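Local structure of conjugal transfer protein TRWB (Escherichia coli, 1E9R) at residues Asn123-Asp126 with Trp127-Ala131; Arg211-Leu214 with Ser215-Pro219. The protein probably couples DNA processing to transport in bacterial conjugation, as a membrane-anchored P-loop ATPase whose soluble part forms a six-subunit ring resembling ring helicases. All coordinates share one frame; numbering follows the deposited sequence.

Interaction 1 (Asn123-Asp126 with Trp127-Ala131); sequences NDYD and WQRYA
A type I beta turn, Asn123 to Asp126, runs straight into the first turn of helix 126-134, and Asp126 is tied to Arg129 across the junction. Arg129 NH1 donates to Asp126 OD1 at 3.0 Å with an N-H...O angle of 157°; the bond lies near the guanidinium plane, on the syn side of OD1 but tilted out of the carboxylate plane, completing a salt bridge. The other oxygen, Asp126 OD2, accepts Asn123 N at 2.7 Å from above the carboxylate plane, adding a side-chain bond to the backbone one, Asp126 N to Asn123 O, that closes the turn; OD2 also takes Arg122 N and a salt bridge from Arg232. Tyr125 CG lies between the backbone N and the carbonyl carbon (chi1 78°), which brings the ring beside Arg129, Tyr125 CE1 lying 3.7 Å from Arg129 NH1 and the two planes only 19° apart. Over the centre of that guanidinium sits Tyr130 OH, itself bonded to Ser269. Tyr130 N meets Asp126 O at 3.0 Å, a regular helical bond. Trp127 presents its indole edge to Asp124 O, CD1 lying 3.3 Å from it. One water accepts from Gln128 N at 2.8 Å and donates to Asp124 O. Trp127 packs on helix 141-163 through Ala158, Lys159 and Ala162, Arg129 NH2 bonds to Thr268 O of helix 252-269, and Tyr125 OH bonds to Asp250 of the second subunit.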
loop_
_atom_site.group_PDB
_atom_site.type_symbol
_atom_site.label_atom_id
_atom_site.label_comp_id
_atom_site.label_asym_id
_atom_site.label_seq_id
_atom_site.Cartn_x
_atom_site.Cartn_y
_atom_site.Cartn_z
ATOM N N ASN B 123 8.814 -35.486 23.647
ATOM C CA ASN B 123 7.478 -35.985 23.331
ATOM C C ASN B 123 7.148 -35.833 21.852
ATOM O O ASN B 123 7.868 -35.172 21.105
ATOM C CB ASN B 123 6.439 -35.241 24.159
ATOM C CG ASN B 123 6.687 -35.377 25.635
ATOM O OD1 ASN B 123 6.497 -36.445 26.205
ATOM N ND2 ASN B 123 7.131 -34.297 26.266
ATOM N N ASP B 124 6.044 -36.440 21.439
ATOM C CA ASP B 124 5.637 -36.381 20.046
ATOM C C ASP B 124 5.421 -34.959 19.549
ATOM O O ASP B 124 5.721 -34.652 18.404
ATOM C CB ASP B 124 4.359 -37.191 19.830
ATOM C CG ASP B 124 3.953 -37.263 18.362
ATOM O OD1 ASP B 124 4.845 -37.487 17.505
ATOM O OD2 ASP B 124 2.743 -37.106 18.070
ATOM N N TYR B 125 4.907 -34.084 20.403
ATOM C CA TYR B 125 4.661 -32.713 19.979
ATOM C C TYR B 125 5.934 -31.876 19.826
ATOM O O TYR B 125 5.875 -30.730 19.370
ATOM C CB TYR B 125 3.676 -32.026 20.940
ATOM C CG TYR B 125 4.258 -31.555 22.262
ATOM C CD1 TYR B 125 4.887 -30.302 22.372
ATOM C CD2 TYR B 125 4.170 -32.355 23.411
ATOM C CE1 TYR B 125 5.417 -29.855 23.604
ATOM C CE2 TYR B 125 4.695 -31.922 24.644
ATOM C CZ TYR B 125 5.317 -30.672 24.734
ATOM O OH TYR B 125 5.844 -30.260 25.944
ATOM N N ASP B 126 7.086 -32.441 20.189
ATOM C CA ASP B 126 8.344 -31.709 20.068
ATOM C C ASP B 126 8.858 -31.659 18.643
ATOM O O ASP B 126 9.720 -30.844 18.328
ATOM C CB ASP B 126 9.432 -32.311 20.953
ATOM C CG ASP B 126 9.178 -32.081 22.409
ATOM O OD1 ASP B 126 8.551 -31.058 22.739
ATOM O OD2 ASP B 126 9.616 -32.912 23.228
ATOM N N TRP B 127 8.346 -32.530 17.778
ATOM C CA TRP B 127 8.803 -32.525 16.399
ATOM C C TRP B 127 8.428 -31.225 15.699
ATOM O O TRP B 127 9.276 -30.597 15.058
ATOM C CB TRP B 127 8.243 -33.718 15.628
ATOM C CG TRP B 127 8.829 -35.036 16.060
ATOM C CD1 TRP B 127 8.200 -36.019 16.763
ATOM C CD2 TRP B 127 10.168 -35.502 15.836
ATOM N NE1 TRP B 127 9.059 -37.067 16.992
ATOM C CE2 TRP B 127 10.273 -36.773 16.433
ATOM C CE3 TRP B 127 11.287 -34.964 15.189
ATOM C CZ2 TRP B 127 11.456 -37.518 16.404
ATOM C CZ3 TRP B 127 12.463 -35.707 15.160
ATOM C CH2 TRP B 127 12.535 -36.970 15.765
ATOM N N GLN B 128 7.168 -30.811 15.818
ATOM C CA GLN B 128 6.743 -29.561 15.190
ATOM C C GLN B 128 7.361 -28.377 15.935
ATOM O O GLN B 128 7.783 -27.375 15.350
ATOM C CB GLN B 128 5.213 -29.438 15.193
ATOM C CG GLN B 128 4.708 -28.044 14.768
ATOM C CD GLN B 128 5.262 -27.521 13.403
ATOM O OE1 GLN B 128 6.112 -28.157 12.750
ATOM N NE2 GLN B 128 4.770 -26.346 12.984
ATOM N N ARG B 129 7.415 -28.524 17.244
ATOM C CA ARG B 129 7.967 -27.523 18.121
ATOM C C ARG B 129 9.377 -27.097 17.694
ATOM O O ARG B 129 9.680 -25.910 17.605
ATOM C CB ARG B 129 7.982 -28.106 19.528
ATOM C CG ARG B 129 8.198 -27.129 20.622
ATOM C CD ARG B 129 8.052 -27.826 21.951
ATOM N NE ARG B 129 8.477 -26.947 23.031
ATOM C CZ ARG B 129 8.810 -27.358 24.247
ATOM N NH1 ARG B 129 8.766 -28.651 24.548
ATOM N NH2 ARG B 129 9.200 -26.472 25.154
ATOM N N TYR B 130 10.242 -28.066 17.416
ATOM C CA TYR B 130 11.610 -27.737 17.028
ATOM C C TYR B 130 11.811 -27.626 15.525
ATOM O O TYR B 130 12.857 -27.173 15.067
ATOM C CB TYR B 130 12.606 -28.723 17.668
ATOM C CG TYR B 130 12.605 -28.610 19.179
ATOM C CD1 TYR B 130 13.156 -27.495 19.806
ATOM C CD2 TYR B 130 11.940 -29.545 19.976
ATOM C CE1 TYR B 130 13.032 -27.302 21.188
ATOM C CE2 TYR B 130 11.813 -29.358 21.362
ATOM C CZ TYR B 130 12.359 -28.234 21.956
ATOM O OH TYR B 130 12.212 -28.021 23.307
ATOM N N ALA B 131 10.806 -28.030 14.757
ATOM C CA ALA B 131 10.873 -27.884 13.307
ATOM C C ALA B 131 10.747 -26.365 13.078
ATOM O O ALA B 131 11.360 -25.791 12.175
ATOM C CB ALA B 131 9.712 -28.624 12.657
HETATM O O HOH W 1 5.028 -32.557 16.260
#

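Interaction 2 (Arg211-Leu214 with Ser215-Pro219); sequences RFVL and SDKLP
Arg211 O accepts Ser215 N at 2.8 Å, an i to i+4 bond near the C-terminal end of helix 201-217, in the all-helical part of the protein. Arg211 NH2 bonds to Ala179 O. Phe212 O takes Asp216 N at 3.1 Å and also a weak bond from Ser215 OG, a side-chain hydroxyl turned back onto the preceding turn; the Phe212 ring meets Tyr149 of the third subunit with planes at about 45°. Val213 O is the shared acceptor. Lys217 N meets Val213 O in the carbonyl plane at 2.9 Å, whereas Asp216 N comes from 58° above that plane at an equal distance, so bonds of i+4 and i+3 spacing overlap here as the helix nears its end. Lys217 CG, anti to its carbonyl carbon and beside the backbone N (chi1 -51°), lies 4.0 Å from Val213 CG1; the chain then bends at chi2, and its ammonium pairs with Glu292. Leu214 O receives Leu218 N at 3.0 Å. The two leucine side chains run alongside each other in one direction, against Thr176 of helix 169-178, and the closest side-chain approach between them is Leu214 CG to Leu218 CD1 at 3.8 Å.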
loop_
_atom_site.group_PDB
_atom_site.type_symbol
_atom_site.label_atom_id
_atom_site.label_comp_id
_atom_site.label_asym_id
_atom_site.label_seq_id
_atom_site.Cartn_x
_atom_site.Cartn_y
_atom_site.Cartn_z
ATOM N N ARG B 211 11.647 -28.893 -0.293
ATOM C CA ARG B 211 13.034 -29.259 -0.589
ATOM C C ARG B 211 13.955 -28.046 -0.586
ATOM O O ARG B 211 15.040 -28.070 -0.008
ATOM C CB ARG B 211 13.101 -29.950 -1.950
ATOM C CG ARG B 211 12.254 -31.204 -2.025
ATOM C CD ARG B 211 13.084 -32.458 -1.793
ATOM N NE ARG B 211 13.562 -33.039 -3.043
ATOM C CZ ARG B 211 14.264 -34.166 -3.131
ATOM N NH1 ARG B 211 14.594 -34.848 -2.041
ATOM N NH2 ARG B 211 14.595 -34.633 -4.328
ATOM N N PHE B 212 13.517 -26.985 -1.244
ATOM C CA PHE B 212 14.295 -25.761 -1.315
ATOM C C PHE B 212 14.492 -25.120 0.057
ATOM O O PHE B 212 15.598 -24.718 0.401
ATOM C CB PHE B 212 13.622 -24.777 -2.267
ATOM C CG PHE B 212 13.952 -25.014 -3.699
ATOM C CD1 PHE B 212 15.282 -25.096 -4.108
ATOM C CD2 PHE B 212 12.945 -25.139 -4.646
ATOM C CE1 PHE B 212 15.602 -25.294 -5.437
ATOM C CE2 PHE B 212 13.259 -25.341 -5.990
ATOM C CZ PHE B 212 14.584 -25.417 -6.386
ATOM N N VAL B 213 13.430 -25.017 0.844
ATOM C CA VAL B 213 13.565 -24.426 2.166
ATOM C C VAL B 213 14.623 -25.195 2.930
ATOM O O VAL B 213 15.568 -24.613 3.439
ATOM C CB VAL B 213 12.250 -24.495 2.972
ATOM C CG1 VAL B 213 12.487 -24.029 4.389
ATOM C CG2 VAL B 213 11.193 -23.635 2.313
ATOM N N LEU B 214 14.454 -26.510 2.999
ATOM C CA LEU B 214 15.382 -27.379 3.714
ATOM C C LEU B 214 16.798 -27.332 3.156
ATOM O O LEU B 214 17.768 -27.485 3.897
ATOM C CB LEU B 214 14.863 -28.815 3.699
ATOM C CG LEU B 214 14.063 -29.312 4.906
ATOM C CD1 LEU B 214 13.447 -28.157 5.677
ATOM C CD2 LEU B 214 13.004 -30.286 4.411
ATOM N N SER B 215 16.922 -27.123 1.854
ATOM C CA SER B 215 18.240 -27.033 1.249
ATOM C C SER B 215 18.937 -25.778 1.780
ATOM O O SER B 215 20.161 -25.729 1.868
ATOM C CB SER B 215 18.122 -26.965 -0.282
ATOM O OG SER B 215 18.595 -25.723 -0.784
ATOM N N ASP B 216 18.149 -24.766 2.145
ATOM C CA ASP B 216 18.693 -23.516 2.658
ATOM C C ASP B 216 18.959 -23.557 4.147
ATOM O O ASP B 216 19.946 -22.998 4.616
ATOM C CB ASP B 216 17.747 -22.338 2.378
ATOM C CG ASP B 216 17.622 -22.015 0.895
ATOM O OD1 ASP B 216 18.639 -22.120 0.169
ATOM O OD2 ASP B 216 16.512 -21.636 0.452
ATOM N N LYS B 217 18.084 -24.224 4.887
ATOM C CA LYS B 217 18.220 -24.275 6.337
ATOM C C LYS B 217 19.136 -25.336 6.935
ATOM O O LYS B 217 19.901 -25.050 7.856
ATOM C CB LYS B 217 16.834 -24.402 6.988
ATOM C CG LYS B 217 15.827 -23.373 6.521
ATOM C CD LYS B 217 16.344 -21.967 6.681
ATOM C CE LYS B 217 15.453 -20.976 5.960
ATOM N NZ LYS B 217 16.064 -19.620 5.925
ATOM N N LEU B 218 19.070 -26.549 6.405
ATOM C CA LEU B 218 19.839 -27.659 6.945
ATOM C C LEU B 218 21.359 -27.726 6.840
ATOM O O LEU B 218 22.011 -28.220 7.760
ATOM C CB LEU B 218 19.262 -28.963 6.412
ATOM C CG LEU B 218 17.831 -29.239 6.872
ATOM C CD1 LEU B 218 17.334 -30.566 6.302
ATOM C CD2 LEU B 218 17.795 -29.264 8.385
ATOM N N PRO B 219 21.949 -27.242 5.735
ATOM C CA PRO B 219 23.414 -27.294 5.581
ATOM C C PRO B 219 24.288 -27.265 6.857
ATOM O O PRO B 219 24.921 -28.269 7.197
ATOM C CB PRO B 219 23.692 -26.130 4.637
ATOM C CG PRO B 219 22.504 -26.207 3.705
ATOM C CD PRO B 219 21.340 -26.424 4.668
#

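Overall arrangement
Interactions 1 and 2 mark the start of one helix and the end of another, both within the helical block between strands 103-105 and 243-247. Their centres are 18 Å apart and their nearest atoms about 7 Å, without touching. Helix 141-163 lies against both. Each is partly buried, and each faces a different neighbouring subunit, 123-131 through Tyr125 and Arg129 and 211-219 chiefly through Phe212. Chemistry separates them. A buried carboxylate and guanidinium dominate the helix start, while backbone bonds with a leucine pair dominate the helix end; the salt bridge of interaction 1 joins its own two segments, whereas interaction 2 has none between its segments.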